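Hypothetical protein (PDB 4QRK) is of unknown function but is a putative cell adhesion protein with a right-handed beta-helix fold. Local coordinates at residues A[33-38]-A[90-95]; A[10-15]-A[47-52]; A[21-26]-A[66-71]; A[101-106]-A[119-124]. All blocks are in the same frame, centred on the assembly; numbering follows the deposited sequence.

Contact 1 of 4, residues A[33-38]-A[90-95]; sequences VGKLNI and RNEWNI
The side chain of L36 reaches over to W93, its methyl CD1 lying 3.8 Å from W93 CB. CG of L36 is anti to the backbone N (chi1 168°), which brings this methyl near the neighbouring strand, where it also meets I95 CD1 at 4.0 Å. I38 and I95 run alongside each other on the same face. L36, I38, W93 and I95, all buried, make up the inward face, where the indole meets the rings of F31 and F50 edge to face.

On the other face N37 and N94 form an asparagine pair: N37 ND2 donates to N94 OD1 over 2.9 Å with an N-H...O angle of 175°. The two amide planes are only 21° apart, and the oxygen lies in the plane of the donating amide. In one of the two deposited conformers of E92, OE2 accepts N94 ND2, consistent with this amide orientation. Like residues in register on neighbouring parallel strands, joined amide to amide, recall the asparagine rows of right-handed beta-helices, the fold of this protein. Strands 35-38 and 91-95 run parallel, and four backbone bonds join them, among them K35 N to N91 O at 2.9 Å and I95 N to N37 O at 2.7 Å. At the corner, where the chain turns at V33 and G34 and G34 takes a positive phi, N91 ND2 reaches back to V33 O (2.8 Å).

Contact 2 of 4, residues A[10-15]-A[47-52]; sequences PKEEIK and KGKFIY
The carboxylate oxygen E13 OE2 accepts the hydroxyl of Y52, OH to OE2 at 2.6 Å, and is also held by a salt bridge from K58. The hydroxyl comes from above the carboxylate plane, 70° out of it, and the carboxylate stands almost perpendicular to the phenol ring, whose edge it meets through CD. The other oxygen, OE1, lies 3.5 Å from K15 NZ in a further salt bridge; K58 and K15, both cationic, would probably favour the ionised carboxylate.

Y52 gets there through a first torsion that sets CG between the backbone N and the carbonyl carbon (chi1 57°), which carries the ring over to strand 11-15. One ring face then receives K11 CB in a CH-pi contact, 3.6 Å from the centroid and 19° off the normal. Farther along this face of the sheet, the aliphatic part of K15 crosses F50 at about a right angle, CG to CE2 at 3.7 Å. G48, paired with K15 and with no side chain, lies beside the F50 ring.

The opposite face carries E12 and K49, joined by a salt bridge from OE1 to NZ of 3.5 Å, and P10 CG against I51 CG2 at 3.7 Å.

Six backbone hydrogen bonds fix the antiparallel register, with K11-Y52, E13-F50 and K15-G48 as hydrogen-bonded pairs. Strand 11-17 is the outermost strand of its sheet within the chain; beyond strand 46-52 comes strand 91-98, bonded to it through K49 with N94 and I51 with E92.

Contact 3 of 4, residues A[21-26]-A[66-71]; sequences GAEKTK and KDKDGE
K26 leaves its strand with CB 4.1 Å from G70 O and, with CG beside the backbone N (chi1 -68°), runs extended across the side chain of D69. Its CD approaches D69 OD2 to 4.0 Å and its CE to 3.4 Å, while NZ ends 3.9 Å from the same oxygen in a long salt bridge. The contact with D69 is therefore made more by the methylene next to the ammonium than by the ammonium itself.

K24 lies alongside D69 on the same face, its CB near OD1, but its ammonium turns away to a salt bridge with E104. At the turn E23 and K68 run side by side, E23 OE1 lying 3.5 Å from K68 CD; their charged ends remain beyond salt-bridge distance.

K68 O is gripped twice, by E23 N at 2.6 Å and an N-H...O angle of 175°, and by K24 N in a less straight bond. G70 N to K24 O and K26 N to G70 O continue the parallel pairing. G70 leaves room for the methyl of A22, whose CB rests 3.4 Å from G70 N.

The short strands 24-26 and 69-71 cross at 26°, still parallel in sense. A type I' turn from K66 to D69 makes the hairpin that joins strands 60-66 and 69-75 at one margin of the sheet, while strand 24-32 is followed on its other side by strand 103-110, to which T25 is bonded through P102 and E104.

Contact 4 of 4, residues A[101-106]-A[119-124]; sequences IPTEIK and SKINLK
Neighbouring parallel strands of one sheet of the beta-helix, 103-110 and 123-130, begin to pair here, at T103 and L123. Two backbone bonds make the bridge: T103 N to N122 O at 3.0 Å, with a bent N-H...O angle of 143°, and K124 N to T103 O at 2.8 Å and a straighter 165°. N122 sits at the centre of an inverse gamma turn, whose L123 N to I121 O bond is weak.

With CG anti to the backbone N (chi1 -170°), the amide of N122 lies alongside P102, ND2 3.7 Å from the ring atom CG, and ND2 also donates to K100 O. OD1 takes a bond from K124 NZ at 3.1 Å that arrives from above its carbonyl plane. K124 NZ has a further bond to N145 OD1, and its bent chain lays CE 3.7 Å from P102 CB.

A water bridges the segments, donating to I101 O and accepting from N122 N. I101 O also accepts the hydroxyl of T103; CB of T103 packs against I121 CG2. Deeper in, I105 CD1 and L123 CD1 meet at 4.2 Å, crossing at about a right angle. Parallel strands paired between coils, with I105 and L123 buried, fit the right-handed beta-helix.

In the fold
Contacts 1 and 2 share one sheet, where strand 46-52 lies beside strand 91-98, so that each contact holds one of two adjoining strands. Contacts 3 and 4 share the other sheet, touching where strand 24-32 lies beside strand 103-110. Contact 3 is a surface contact dominated by charged chains, whereas the other three are partly buried, combining apolar packing with polar groups. Contact 2 alone is antiparallel, at the edge of its sheet; the others are parallel pairings of the beta-helix. Contact 4, whose centre lies about 10 Å from that of the chain, is the most central, and the centres of contacts 2 and 3 lie about 19 Å out.

Contact 1 of 4, residues A[33-38]-A[90-95]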
loop_
_atom_site.group_PDB
_atom_site.type_symbol
_atom_site.label_atom_id
_atom_site.label_comp_id
_atom_site.label_asym_id
_atom_site.label_seq_id
_atom_site.Cartn_x
_atom_site.Cartn_y
_atom_site.Cartn_z
ATOM N N VAL A 33 6.225 -12.149 -5.202
ATOM C CA VAL A 33 5.175 -13.103 -4.859
ATOM C C VAL A 33 5.109 -13.292 -3.357
ATOM O O VAL A 33 6.131 -13.259 -2.672
ATOM C CB VAL A 33 5.326 -14.479 -5.602
ATOM C CG1 VAL A 33 6.647 -15.128 -5.294
ATOM C CG2 VAL A 33 4.248 -15.403 -5.183
ATOM N N GLY A 34 3.898 -13.413 -2.834
ATOM C CA GLY A 34 3.696 -13.750 -1.439
ATOM C C GLY A 34 2.779 -12.804 -0.681
ATOM O O GLY A 34 1.768 -12.318 -1.191
ATOM N N LYS A 35 3.120 -12.576 0.584
ATOM C CA LYS A 35 2.272 -11.796 1.493
ATOM C C LYS A 35 3.068 -10.605 2.016
ATOM O O LYS A 35 4.179 -10.736 2.531
ATOM C CB LYS A 35 1.784 -12.663 2.649
ATOM C CG LYS A 35 0.862 -13.818 2.217
ATOM C CD LYS A 35 0.599 -14.767 3.372
ATOM C CE LYS A 35 -0.557 -15.721 3.094
ATOM N NZ LYS A 35 -0.207 -16.780 2.095
ATOM N N LEU A 36 2.512 -9.430 1.815
ATOM C CA LEU A 36 3.123 -8.203 2.294
ATOM C C LEU A 36 2.154 -7.528 3.251
ATOM O O LEU A 36 1.037 -7.211 2.858
ATOM C CB LEU A 36 3.382 -7.271 1.105
ATOM C CG LEU A 36 3.753 -5.824 1.390
ATOM C CD1 LEU A 36 4.967 -5.716 2.253
ATOM C CD2 LEU A 36 3.994 -5.094 0.057
ATOM N N ASN A 37 2.612 -7.253 4.478
ATOM C CA ASN A 37 1.819 -6.623 5.526
ATOM C C ASN A 37 2.519 -5.397 6.073
ATOM O O ASN A 37 3.690 -5.440 6.439
ATOM C CB ASN A 37 1.592 -7.584 6.670
ATOM C CG ASN A 37 0.864 -8.840 6.258
ATOM O OD1 ASN A 37 -0.187 -8.819 5.570
ATOM N ND2 ASN A 37 1.422 -9.954 6.663
ATOM N N ILE A 38 1.817 -4.285 6.065
ATOM C CA ILE A 38 2.377 -3.021 6.529
ATOM C C ILE A 38 1.472 -2.403 7.553
ATOM O O ILE A 38 0.227 -2.383 7.397
ATOM C CB ILE A 38 2.563 -2.013 5.395
ATOM C CG1 ILE A 38 3.435 -2.613 4.273
ATOM C CG2 ILE A 38 3.166 -0.726 5.947
ATOM C CD1 ILE A 38 3.631 -1.626 3.111
ATOM N N ARG A 90 7.354 -19.995 0.927
ATOM C CA ARG A 90 6.931 -18.889 1.774
ATOM C C ARG A 90 7.725 -17.655 1.446
ATOM O O ARG A 90 8.954 -17.709 1.318
ATOM C CB ARG A 90 7.208 -19.197 3.244
ATOM C CG ARG A 90 5.990 -19.448 4.036
ATOM C CD ARG A 90 6.330 -19.532 5.497
ATOM N NE ARG A 90 5.781 -18.406 6.226
ATOM C CZ ARG A 90 5.969 -18.209 7.530
ATOM N NH1 ARG A 90 6.691 -19.064 8.244
ATOM N NH2 ARG A 90 5.430 -17.161 8.113
ATOM N N ASN A 91 7.018 -16.551 1.308
ATOM C CA ASN A 91 7.638 -15.241 1.169
ATOM C C ASN A 91 6.748 -14.204 1.805
ATOM O O ASN A 91 5.683 -13.835 1.275
ATOM C CB ASN A 91 7.866 -14.872 -0.298
ATOM C CG ASN A 91 8.803 -13.691 -0.436
ATOM O OD1 ASN A 91 9.945 -13.751 0.017
ATOM N ND2 ASN A 91 8.340 -12.622 -1.063
ATOM N N GLU A 92 7.189 -13.703 2.941
ATOM C CA GLU A 92 6.380 -12.793 3.738
ATOM C C GLU A 92 7.222 -11.617 4.245
ATOM O O GLU A 92 8.316 -11.804 4.785
ATOM C CB GLU A 92 5.722 -13.559 4.900
ATOM C CG GLU A 92 4.712 -12.760 5.738
ATOM C CD GLU A 92 4.192 -13.566 6.954
ATOM O OE1 GLU A 92 3.244 -14.354 6.777
ATOM O OE2 GLU A 92 4.749 -13.438 8.072
ATOM N N TRP A 93 6.682 -10.407 4.057
ATOM C CA TRP A 93 7.285 -9.196 4.552
ATOM C C TRP A 93 6.295 -8.528 5.503
ATOM O O TRP A 93 5.144 -8.204 5.152
ATOM C CB TRP A 93 7.616 -8.209 3.421
ATOM C CG TRP A 93 8.655 -8.635 2.417
ATOM C CD1 TRP A 93 9.293 -9.852 2.308
ATOM C CD2 TRP A 93 9.124 -7.831 1.334
ATOM N NE1 TRP A 93 10.153 -9.832 1.226
ATOM C CE2 TRP A 93 10.042 -8.613 0.596
ATOM C CE3 TRP A 93 8.851 -6.523 0.921
ATOM C CZ2 TRP A 93 10.708 -8.115 -0.526
ATOM C CZ3 TRP A 93 9.496 -6.041 -0.204
ATOM C CH2 TRP A 93 10.413 -6.837 -0.916
ATOM N N ASN A 94 6.749 -8.313 6.715
ATOM C CA ASN A 94 5.916 -7.656 7.718
ATOM C C ASN A 94 6.611 -6.410 8.167
ATOM O O ASN A 94 7.657 -6.487 8.785
ATOM C CB ASN A 94 5.721 -8.599 8.895
ATOM C CG ASN A 94 5.112 -9.903 8.481
ATOM O OD1 ASN A 94 3.957 -9.944 8.123
ATOM N ND2 ASN A 94 5.900 -10.965 8.476
ATOM N N ILE A 95 6.060 -5.262 7.795
ATOM C CA ILE A 95 6.740 -3.985 7.933
ATOM C C ILE A 95 6.021 -3.046 8.903
ATOM O O ILE A 95 4.800 -2.873 8.792
ATOM C CB ILE A 95 6.853 -3.317 6.540
ATOM C CG1 ILE A 95 7.791 -4.174 5.653
ATOM C CG2 ILE A 95 7.356 -1.872 6.653
ATOM C CD1 ILE A 95 7.843 -3.711 4.227
#

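Contact 2 of 4, residues A[10-15]-A[47-52]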
loop_
_atom_site.group_PDB
_atom_site.type_symbol
_atom_site.label_atom_id
_atom_site.label_comp_id
_atom_site.label_asym_id
_atom_site.label_seq_id
_atom_site.Cartn_x
_atom_site.Cartn_y
_atom_site.Cartn_z
ATOM N N PRO A 10 12.279 -21.765 6.779
ATOM C CA PRO A 10 12.632 -20.622 5.927
ATOM C C PRO A 10 13.628 -19.702 6.629
ATOM O O PRO A 10 13.748 -19.742 7.858
ATOM C CB PRO A 10 11.294 -19.928 5.711
ATOM C CG PRO A 10 10.475 -20.279 6.922
ATOM C CD PRO A 10 10.916 -21.662 7.332
ATOM N N LYS A 11 14.329 -18.870 5.865
ATOM C CA LYS A 11 15.145 -17.807 6.458
ATOM C C LYS A 11 14.267 -16.756 7.112
ATOM O O LYS A 11 13.207 -16.398 6.582
ATOM C CB LYS A 11 16.001 -17.138 5.383
ATOM C CG LYS A 11 17.035 -18.062 4.713
ATOM C CD LYS A 11 18.251 -18.250 5.621
ATOM C CE LYS A 11 19.229 -19.273 5.078
ATOM N NZ LYS A 11 19.761 -18.857 3.772
ATOM N N GLU A 12 14.718 -16.253 8.252
ATOM C CA GLU A 12 14.061 -15.137 8.925
ATOM C C GLU A 12 15.043 -14.073 9.291
ATOM O O GLU A 12 16.117 -14.378 9.818
ATOM C CB GLU A 12 13.321 -15.617 10.180
ATOM C CG GLU A 12 12.273 -16.678 9.881
ATOM C CD GLU A 12 11.385 -17.004 11.073
ATOM O OE1 GLU A 12 11.348 -16.226 12.050
ATOM O OE2 GLU A 12 10.726 -18.057 11.027
ATOM N N GLU A 13 14.660 -12.824 9.017
ATOM C CA GLU A 13 15.536 -11.676 9.208
ATOM C C GLU A 13 14.740 -10.498 9.656
ATOM O O GLU A 13 13.594 -10.326 9.214
ATOM C CB GLU A 13 16.154 -11.214 7.887
ATOM C CG GLU A 13 16.869 -12.260 7.103
ATOM C CD GLU A 13 17.342 -11.735 5.759
ATOM O OE1 GLU A 13 16.704 -10.811 5.203
ATOM O OE2 GLU A 13 18.360 -12.263 5.264
ATOM N N ILE A 14 15.369 -9.697 10.492
ATOM C CA ILE A 14 14.854 -8.400 10.878
ATOM C C ILE A 14 15.739 -7.315 10.267
ATOM O O ILE A 14 16.971 -7.454 10.210
ATOM C CB ILE A 14 14.845 -8.222 12.405
ATOM C CG1 ILE A 14 14.093 -9.361 13.088
ATOM C CG2 ILE A 14 14.246 -6.898 12.778
ATOM C CD1 ILE A 14 12.650 -9.450 12.749
ATOM N N LYS A 15 15.110 -6.245 9.814
ATOM C CA LYS A 15 15.841 -5.082 9.291
ATOM C C LYS A 15 15.243 -3.888 9.966
ATOM O O LYS A 15 14.030 -3.786 10.079
ATOM C CB LYS A 15 15.672 -5.003 7.789
ATOM C CG LYS A 15 16.242 -6.259 7.092
ATOM C CD LYS A 15 16.362 -6.086 5.579
ATOM C CE LYS A 15 16.811 -7.372 4.861
ATOM N NZ LYS A 15 18.216 -7.694 5.212
ATOM N N LYS A 47 10.809 -0.884 10.593
ATOM C CA LYS A 47 11.300 -2.145 11.088
ATOM C C LYS A 47 10.566 -3.191 10.296
ATOM O O LYS A 47 9.355 -3.090 10.054
ATOM C CB LYS A 47 11.013 -2.304 12.582
ATOM C CG LYS A 47 11.377 -3.691 13.114
ATOM C CD LYS A 47 11.033 -3.908 14.575
ATOM C CE LYS A 47 9.534 -4.063 14.825
ATOM N NZ LYS A 47 8.913 -2.844 15.492
ATOM N N GLY A 48 11.280 -4.211 9.876
ATOM C CA GLY A 48 10.633 -5.270 9.140
ATOM C C GLY A 48 11.140 -6.632 9.523
ATOM O O GLY A 48 12.315 -6.798 9.864
ATOM N N LYS A 49 10.239 -7.607 9.477
ATOM C CA LYS A 49 10.600 -9.015 9.562
ATOM C C LYS A 49 10.277 -9.713 8.229
ATOM O O LYS A 49 9.147 -9.641 7.731
ATOM C CB LYS A 49 9.828 -9.686 10.703
ATOM C CG LYS A 49 10.262 -11.137 10.935
ATOM C CD LYS A 49 9.394 -11.810 11.978
ATOM C CE LYS A 49 9.834 -13.236 12.235
ATOM N NZ LYS A 49 8.938 -13.934 13.193
ATOM N N PHE A 50 11.275 -10.386 7.678
ATOM C CA PHE A 50 11.193 -10.945 6.335
ATOM C C PHE A 50 11.406 -12.424 6.482
ATOM O O PHE A 50 12.359 -12.865 7.160
ATOM C CB PHE A 50 12.277 -10.309 5.448
ATOM C CG PHE A 50 12.176 -8.830 5.397
ATOM C CD1 PHE A 50 11.397 -8.218 4.443
ATOM C CD2 PHE A 50 12.766 -8.056 6.365
ATOM C CE1 PHE A 50 11.269 -6.853 4.392
ATOM C CE2 PHE A 50 12.643 -6.697 6.338
ATOM C CZ PHE A 50 11.867 -6.080 5.331
ATOM N N ILE A 51 10.479 -13.181 5.896
ATOM C CA ILE A 51 10.524 -14.645 5.916
ATOM C C ILE A 51 10.506 -15.157 4.493
ATOM O O ILE A 51 9.644 -14.779 3.693
ATOM C CB ILE A 51 9.375 -15.221 6.680
ATOM C CG1 ILE A 51 9.429 -14.704 8.114
ATOM C CG2 ILE A 51 9.429 -16.750 6.704
ATOM C CD1 ILE A 51 8.128 -15.028 8.884
ATOM N N TYR A 52 11.495 -15.964 4.144
ATOM C CA TYR A 52 11.616 -16.404 2.749
ATOM C C TYR A 52 12.204 -17.813 2.688
ATOM O O TYR A 52 13.168 -18.101 3.374
ATOM C CB TYR A 52 12.411 -15.370 1.885
ATOM C CG TYR A 52 13.805 -15.037 2.351
ATOM C CD1 TYR A 52 14.036 -14.051 3.291
ATOM C CD2 TYR A 52 14.900 -15.712 1.835
ATOM C CE1 TYR A 52 15.337 -13.779 3.735
ATOM C CE2 TYR A 52 16.189 -15.431 2.253
ATOM C CZ TYR A 52 16.391 -14.461 3.209
ATOM O OH TYR A 52 17.665 -14.192 3.620
#

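Contact 3 of 4, residues A[21-26]-A[66-71]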
loop_
_atom_site.group_PDB
_atom_site.type_symbol
_atom_site.label_atom_id
_atom_site.label_comp_id
_atom_site.label_asym_id
_atom_site.label_seq_id
_atom_site.Cartn_x
_atom_site.Cartn_y
_atom_site.Cartn_z
ATOM N N GLY A 21 18.665 11.749 9.636
ATOM C CA GLY A 21 18.501 13.047 9.001
ATOM C C GLY A 21 17.312 13.209 8.075
ATOM O O GLY A 21 17.034 14.310 7.635
ATOM N N ALA A 22 16.611 12.132 7.749
ATOM C CA ALA A 22 15.473 12.256 6.844
ATOM C C ALA A 22 14.307 12.975 7.560
ATOM O O ALA A 22 14.069 12.777 8.749
ATOM C CB ALA A 22 15.035 10.867 6.352
ATOM N N GLU A 23 13.584 13.789 6.811
ATOM C CA GLU A 23 12.426 14.475 7.326
ATOM C C GLU A 23 11.214 14.061 6.528
ATOM O O GLU A 23 10.111 14.472 6.831
ATOM C CB GLU A 23 12.639 15.985 7.230
ATOM C CG GLU A 23 13.848 16.437 8.045
ATOM C CD GLU A 23 14.034 17.933 8.038
ATOM O OE1 GLU A 23 13.664 18.586 7.024
ATOM O OE2 GLU A 23 14.556 18.444 9.051
ATOM N N LYS A 24 11.429 13.262 5.490
ATOM C CA LYS A 24 10.334 12.636 4.792
ATOM C C LYS A 24 10.797 11.205 4.419
ATOM O O LYS A 24 11.982 10.981 4.180
ATOM C CB LYS A 24 9.925 13.466 3.572
ATOM C CG LYS A 24 8.848 12.778 2.685
ATOM C CD LYS A 24 8.650 13.443 1.326
ATOM C CE LYS A 24 7.386 14.290 1.286
ATOM N NZ LYS A 24 7.157 14.890 -0.063
ATOM N N THR A 25 9.880 10.242 4.444
ATOM C CA THR A 25 10.158 8.870 3.978
ATOM C C THR A 25 9.531 8.666 2.595
ATOM O O THR A 25 8.347 8.948 2.389
ATOM C CB THR A 25 9.537 7.804 4.894
ATOM O OG1 THR A 25 10.136 7.859 6.184
ATOM C CG2 THR A 25 9.762 6.411 4.338
ATOM N N LYS A 26 10.330 8.165 1.659
ATOM C CA LYS A 26 9.821 7.704 0.364
ATOM C C LYS A 26 10.124 6.207 0.260
ATOM O O LYS A 26 11.256 5.810 0.051
ATOM C CB LYS A 26 10.468 8.466 -0.786
ATOM C CG LYS A 26 10.084 9.933 -0.865
ATOM C CD LYS A 26 10.487 10.547 -2.223
ATOM C CE LYS A 26 9.921 11.960 -2.412
ATOM N NZ LYS A 26 10.039 12.431 -3.826
ATOM N N LYS A 66 18.609 11.794 0.582
ATOM C CA LYS A 66 18.903 12.830 -0.389
ATOM C C LYS A 66 18.123 14.070 -0.014
ATOM O O LYS A 66 16.901 14.095 -0.211
ATOM C CB LYS A 66 18.414 12.437 -1.773
ATOM C CG LYS A 66 18.851 11.131 -2.291
ATOM C CD LYS A 66 18.412 11.063 -3.739
ATOM C CE LYS A 66 18.657 9.699 -4.347
ATOM N NZ LYS A 66 18.119 9.618 -5.742
ATOM N N ASP A 67 18.792 15.087 0.526
ATOM C CA ASP A 67 18.138 16.379 0.705
ATOM C C ASP A 67 16.877 16.217 1.561
ATOM O O ASP A 67 15.760 16.563 1.154
ATOM C CB ASP A 67 17.783 16.954 -0.673
ATOM C CG ASP A 67 17.441 18.427 -0.627
ATOM O OD1 ASP A 67 17.979 19.133 0.252
ATOM O OD2 ASP A 67 16.640 18.876 -1.482
ATOM N N LYS A 68 17.073 15.631 2.730
ATOM C CA LYS A 68 16.038 15.508 3.758
ATOM C C LYS A 68 15.024 14.392 3.456
ATOM O O LYS A 68 14.228 14.038 4.321
ATOM C CB LYS A 68 15.338 16.852 4.026
ATOM C CG LYS A 68 16.297 18.001 4.367
ATOM C CD LYS A 68 16.860 17.870 5.770
ATOM C CE LYS A 68 17.789 19.017 6.098
ATOM N NZ LYS A 68 18.575 18.762 7.342
ATOM N N ASP A 69 15.078 13.816 2.259
ATOM C CA ASP A 69 14.179 12.716 1.893
ATOM C C ASP A 69 14.885 11.387 2.102
ATOM O O ASP A 69 15.886 11.113 1.437
ATOM C CB ASP A 69 13.764 12.811 0.422
ATOM C CG ASP A 69 12.775 13.934 0.148
ATOM O OD1 ASP A 69 12.529 14.782 1.033
ATOM O OD2 ASP A 69 12.248 13.967 -0.975
ATOM N N GLY A 70 14.357 10.554 2.994
ATOM C CA GLY A 70 14.842 9.200 3.138
ATOM C C GLY A 70 14.269 8.242 2.093
ATOM O O GLY A 70 13.123 7.791 2.203
ATOM N N GLU A 71 15.083 7.924 1.089
ATOM C CA GLU A 71 14.690 7.012 0.028
ATOM C C GLU A 71 15.008 5.582 0.409
ATOM O O GLU A 71 16.159 5.189 0.447
ATOM C CB GLU A 71 15.318 7.443 -1.295
ATOM C CG GLU A 71 14.760 8.808 -1.693
ATOM C CD GLU A 71 15.046 9.231 -3.112
ATOM O OE1 GLU A 71 15.773 8.507 -3.834
ATOM O OE2 GLU A 71 14.546 10.316 -3.493
#

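Contact 4 of 4, residues A[101-106]-A[119-124]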
loop_
_atom_site.group_PDB
_atom_site.type_symbol
_atom_site.label_atom_id
_atom_site.label_comp_id
_atom_site.label_asym_id
_atom_site.label_seq_id
_atom_site.Cartn_x
_atom_site.Cartn_y
_atom_site.Cartn_z
ATOM N N ILE A 101 6.571 10.818 10.683
ATOM C CA ILE A 101 7.273 11.362 9.525
ATOM C C ILE A 101 6.372 11.380 8.268
ATOM O O ILE A 101 5.645 10.403 8.001
ATOM C CB ILE A 101 8.577 10.612 9.295
ATOM C CG1 ILE A 101 9.474 11.383 8.339
ATOM C CG2 ILE A 101 8.321 9.187 8.810
ATOM C CD1 ILE A 101 10.895 10.807 8.199
ATOM N N PRO A 102 6.363 12.514 7.521
ATOM C CA PRO A 102 5.634 12.537 6.245
ATOM C C PRO A 102 6.095 11.404 5.339
ATOM O O PRO A 102 7.300 11.263 5.162
ATOM C CB PRO A 102 6.044 13.893 5.642
ATOM C CG PRO A 102 6.335 14.744 6.823
ATOM C CD PRO A 102 6.974 13.830 7.820
ATOM N N THR A 103 5.156 10.637 4.774
ATOM C CA THR A 103 5.477 9.388 4.085
ATOM C C THR A 103 4.769 9.238 2.741
ATOM O O THR A 103 3.578 9.494 2.624
ATOM C CB THR A 103 5.072 8.180 4.971
ATOM O OG1 THR A 103 5.837 8.203 6.178
ATOM C CG2 THR A 103 5.340 6.859 4.274
ATOM N N GLU A 104 5.535 8.839 1.733
ATOM C CA GLU A 104 5.012 8.445 0.427
ATOM C C GLU A 104 5.374 7.003 0.248
ATOM O O GLU A 104 6.461 6.587 0.669
ATOM C CB GLU A 104 5.675 9.266 -0.665
ATOM C CG GLU A 104 5.294 10.721 -0.624
ATOM C CD GLU A 104 6.039 11.528 -1.697
ATOM O OE1 GLU A 104 6.674 10.899 -2.584
ATOM O OE2 GLU A 104 5.982 12.781 -1.641
ATOM N N ILE A 105 4.457 6.231 -0.325
ATOM C CA ILE A 105 4.657 4.783 -0.478
ATOM C C ILE A 105 4.342 4.408 -1.905
ATOM O O ILE A 105 3.300 4.767 -2.415
ATOM C CB ILE A 105 3.770 3.941 0.491
ATOM C CG1 ILE A 105 4.084 4.289 1.937
ATOM C CG2 ILE A 105 4.037 2.448 0.315
ATOM C CD1 ILE A 105 3.096 3.700 2.932
ATOM N N LYS A 106 5.263 3.702 -2.541
ATOM C CA LYS A 106 5.045 3.159 -3.841
ATOM C C LYS A 106 5.278 1.661 -3.781
ATOM O O LYS A 106 6.289 1.193 -3.248
ATOM C CB LYS A 106 5.975 3.814 -4.862
ATOM C CG LYS A 106 5.788 3.229 -6.239
ATOM C CD LYS A 106 6.804 3.722 -7.267
ATOM C CE LYS A 106 6.340 3.306 -8.679
ATOM N NZ LYS A 106 5.906 1.867 -8.751
ATOM N N SER A 119 -3.733 3.964 8.603
ATOM C CA SER A 119 -4.557 4.952 9.294
ATOM C C SER A 119 -3.782 5.756 10.306
ATOM O O SER A 119 -4.209 6.805 10.661
ATOM C CB SER A 119 -5.734 4.294 9.994
ATOM O OG SER A 119 -5.287 3.331 10.944
ATOM N N LYS A 120 -2.626 5.287 10.746
ATOM C CA LYS A 120 -1.841 6.025 11.739
ATOM C C LYS A 120 -0.609 6.685 11.169
ATOM O O LYS A 120 0.160 7.280 11.890
ATOM C CB LYS A 120 -1.435 5.090 12.886
ATOM C CG LYS A 120 -2.675 4.588 13.625
ATOM C CD LYS A 120 -2.291 3.817 14.824
ATOM C CE LYS A 120 -3.425 3.701 15.788
ATOM N NZ LYS A 120 -2.977 2.927 16.980
ATOM N N ILE A 121 -0.411 6.534 9.874
ATOM C CA ILE A 121 0.773 7.063 9.195
ATOM C C ILE A 121 0.452 8.483 8.753
ATOM O O ILE A 121 -0.684 8.776 8.374
ATOM C CB ILE A 121 1.045 6.216 7.941
ATOM C CG1 ILE A 121 1.234 4.748 8.321
ATOM C CG2 ILE A 121 2.241 6.691 7.133
ATOM C CD1 ILE A 121 2.300 4.523 9.324
ATOM N N ASN A 122 1.457 9.339 8.756
ATOM C CA ASN A 122 1.373 10.680 8.196
ATOM C C ASN A 122 1.511 10.579 6.687
ATOM O O ASN A 122 2.511 10.963 6.101
ATOM C CB ASN A 122 2.490 11.540 8.767
ATOM C CG ASN A 122 2.350 13.028 8.430
ATOM O OD1 ASN A 122 1.377 13.464 7.827
ATOM N ND2 ASN A 122 3.348 13.802 8.823
ATOM N N LEU A 123 0.487 10.018 6.063
ATOM C CA LEU A 123 0.554 9.630 4.673
ATOM C C LEU A 123 0.367 10.825 3.745
ATOM O O LEU A 123 -0.543 11.630 3.940
ATOM C CB LEU A 123 -0.517 8.582 4.420
ATOM C CG LEU A 123 -0.545 7.927 3.057
ATOM C CD1 LEU A 123 0.752 7.167 2.824
ATOM C CD2 LEU A 123 -1.804 7.020 2.941
ATOM N N LYS A 124 1.196 10.918 2.705
ATOM C CA LYS A 124 0.998 11.949 1.670
ATOM C C LYS A 124 0.556 11.312 0.348
ATOM O O LYS A 124 -0.286 11.837 -0.360
ATOM C CB LYS A 124 2.279 12.742 1.397
ATOM C CG LYS A 124 2.961 13.321 2.624
ATOM C CD LYS A 124 2.126 14.368 3.346
ATOM C CE LYS A 124 2.440 14.341 4.839
ATOM N NZ LYS A 124 2.038 15.563 5.591
HETATM O O HOH W 1 4.255 8.635 9.317
#